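Local coordinates for uncharacterized protein HtdX (Mycobacterium tuberculosis, PDB 4OOB) that hydrates trans-2-enoyl-CoA thioesters and dehydrates (3R)-3-hydroxyacyl-CoAs, with a preference for C8 to C12 chains, at residues P40-F45 with V212-R217. Sequence-based numbering, arbitrary orientation.
Sequences PLTYPF and VRYSVR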
loop_
_atom_site.group_PDB
_atom_site.type_symbol
_atom_site.label_atom_id
_atom_site.label_comp_id
_atom_site.label_asym_id
_atom_site.label_seq_id
_atom_site.Cartn_x
_atom_site.Cartn_y
_atom_site.Cartn_z
ATOM N N PRO A 40 -11.368 7.130 0.093
ATOM C CA PRO A 40 -9.996 7.578 -0.068
ATOM C C PRO A 40 -9.265 6.898 -1.225
ATOM O O PRO A 40 -9.466 5.741 -1.502
ATOM C CB PRO A 40 -9.338 7.159 1.248
ATOM C CG PRO A 40 -10.471 6.992 2.226
ATOM C CD PRO A 40 -11.593 6.466 1.386
ATOM N N LEU A 41 -8.377 7.644 -1.862
ATOM C CA LEU A 41 -7.672 7.189 -3.066
ATOM C C LEU A 41 -7.079 5.799 -2.932
ATOM O O LEU A 41 -7.165 5.027 -3.853
ATOM C CB LEU A 41 -6.580 8.216 -3.418
ATOM C CG LEU A 41 -5.632 7.879 -4.551
ATOM C CD1 LEU A 41 -6.333 7.774 -5.899
ATOM C CD2 LEU A 41 -4.491 8.903 -4.603
ATOM N N THR A 42 -6.472 5.494 -1.779
ATOM C CA THR A 42 -5.821 4.180 -1.528
ATOM C C THR A 42 -6.765 3.044 -1.022
ATOM O O THR A 42 -6.338 1.908 -0.877
ATOM C CB THR A 42 -4.670 4.351 -0.482
ATOM O OG1 THR A 42 -5.168 4.998 0.709
ATOM C CG2 THR A 42 -3.550 5.166 -1.078
ATOM N N TYR A 43 -8.038 3.366 -0.741
ATOM C CA TYR A 43 -8.906 2.428 -0.052
ATOM C C TYR A 43 -9.198 1.153 -0.876
ATOM O O TYR A 43 -9.345 0.076 -0.307
ATOM C CB TYR A 43 -10.216 3.100 0.421
ATOM C CG TYR A 43 -11.214 2.068 0.888
ATOM C CD1 TYR A 43 -11.086 1.511 2.133
ATOM C CD2 TYR A 43 -12.238 1.610 0.065
ATOM C CE1 TYR A 43 -11.938 0.532 2.560
ATOM C CE2 TYR A 43 -13.107 0.635 0.495
ATOM C CZ TYR A 43 -12.926 0.085 1.742
ATOM O OH TYR A 43 -13.741 -0.906 2.258
ATOM N N PRO A 44 -9.293 1.285 -2.217
ATOM C CA PRO A 44 -9.605 0.099 -2.998
ATOM C C PRO A 44 -8.489 -0.928 -2.970
ATOM O O PRO A 44 -8.729 -2.076 -3.343
ATOM C CB PRO A 44 -9.839 0.643 -4.420
ATOM C CG PRO A 44 -10.265 2.036 -4.190
ATOM C CD PRO A 44 -9.482 2.520 -3.006
ATOM N N PHE A 45 -7.310 -0.553 -2.478
ATOM C CA PHE A 45 -6.332 -1.565 -2.157
ATOM C C PHE A 45 -6.902 -2.517 -1.107
ATOM O O PHE A 45 -6.846 -3.742 -1.278
ATOM C CB PHE A 45 -4.975 -0.991 -1.681
ATOM C CG PHE A 45 -3.962 -2.058 -1.356
ATOM C CD1 PHE A 45 -3.003 -2.459 -2.295
ATOM C CD2 PHE A 45 -3.944 -2.663 -0.126
ATOM C CE1 PHE A 45 -2.068 -3.448 -2.000
ATOM C CE2 PHE A 45 -3.028 -3.682 0.171
ATOM C CZ PHE A 45 -2.065 -4.048 -0.752
ATOM N N VAL A 212 -6.311 11.157 -10.800
ATOM C CA VAL A 212 -4.968 11.308 -10.228
ATOM C C VAL A 212 -4.196 10.001 -10.208
ATOM O O VAL A 212 -4.789 8.918 -10.096
ATOM C CB VAL A 212 -5.064 11.967 -8.797
ATOM C CG1 VAL A 212 -5.687 11.055 -7.772
ATOM C CG2 VAL A 212 -3.724 12.440 -8.288
ATOM N N ARG A 213 -2.872 10.105 -10.318
ATOM C CA ARG A 213 -1.962 8.940 -10.253
ATOM C C ARG A 213 -1.085 9.070 -8.995
ATOM O O ARG A 213 -0.550 10.154 -8.682
ATOM C CB ARG A 213 -1.078 8.810 -11.547
ATOM C CG ARG A 213 -0.151 7.558 -11.589
ATOM C CD ARG A 213 0.720 7.397 -12.856
ATOM N N TYR A 214 -0.959 7.968 -8.258
ATOM C CA TYR A 214 -0.164 7.906 -7.033
ATOM C C TYR A 214 0.832 6.736 -7.128
ATOM O O TYR A 214 0.440 5.583 -7.138
ATOM C CB TYR A 214 -1.133 7.765 -5.842
ATOM C CG TYR A 214 -0.508 7.688 -4.443
ATOM C CD1 TYR A 214 0.624 8.455 -4.106
ATOM C CD2 TYR A 214 -1.051 6.888 -3.479
ATOM C CE1 TYR A 214 1.178 8.403 -2.836
ATOM C CE2 TYR A 214 -0.503 6.836 -2.209
ATOM C CZ TYR A 214 0.614 7.589 -1.884
ATOM O OH TYR A 214 1.177 7.520 -0.610
ATOM N N SER A 215 2.114 7.068 -7.232
ATOM C CA SER A 215 3.227 6.116 -7.349
ATOM C C SER A 215 4.098 6.134 -6.132
ATOM O O SER A 215 4.633 7.170 -5.758
ATOM C CB SER A 215 4.122 6.481 -8.525
ATOM O OG SER A 215 3.383 6.289 -9.720
ATOM N N VAL A 216 4.234 4.967 -5.529
ATOM C CA VAL A 216 4.954 4.803 -4.314
ATOM C C VAL A 216 6.040 3.769 -4.531
ATOM O O VAL A 216 5.821 2.681 -5.061
ATOM C CB VAL A 216 4.022 4.315 -3.173
ATOM C CG1 VAL A 216 4.820 4.059 -1.905
ATOM C CG2 VAL A 216 2.951 5.352 -2.885
ATOM N N ARG A 217 7.205 4.119 -4.055
ATOM C CA ARG A 217 8.342 3.216 -3.987
ATOM C C ARG A 217 8.655 2.962 -2.499
ATOM O O ARG A 217 8.919 3.922 -1.764
ATOM C CB ARG A 217 9.519 3.921 -4.684
ATOM C CG ARG A 217 10.412 3.055 -5.540
ATOM C CD ARG A 217 11.143 1.982 -4.716
ATOM N NE ARG A 217 11.269 0.738 -5.496
ATOM C CZ ARG A 217 11.596 -0.458 -5.012
ATOM N NH1 ARG A 217 11.859 -0.629 -3.723
ATOM N NH2 ARG A 217 11.648 -1.489 -5.844
#
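Leu41 and Tyr214 both place CG opposite the backbone N (chi1 174° and -180°), which extends the leucine toward the strand and the tyrosine ring toward the turn. The two methyls of Leu41 divide the work. Leu41 CD1 touches Val212 CG1 at 3.8 Å. Leu41 CD2 sits 3.8 Å from Tyr214 CB and comes to the ring obliquely, on its CG-CD2 side. Val212 CG1 also lies 4.0 Å from Leu41 CD2, so it meets both arms of the leucine fork. Thr42 adds its methyl at the ring edge, near the ring plane, with Thr42 CG2 3.7 Å from Tyr214 CE2. A type I turn from Pro40 to Tyr43, closed by the hydrogen bond Tyr43 N to Pro40 O at 2.9 Å, brings Leu41 and Thr42 to the strand. In this hotdog fold the antiparallel sheet curves round helix 43-57, and the turn leading into that helix packs on strand 212-218, which pairs with strands 69-77 and 251-259. Val216 CG2 lies over one face of the Tyr214 ring, offset toward its rim. The polar ends turn to other partners. Thr42 OG1 is hydrogen-bonded to Tyr27 OH, and Tyr214 OH to Ala197 O. Leu41 O takes a hydrogen bond from Trp119 NE1 on strand 116-128.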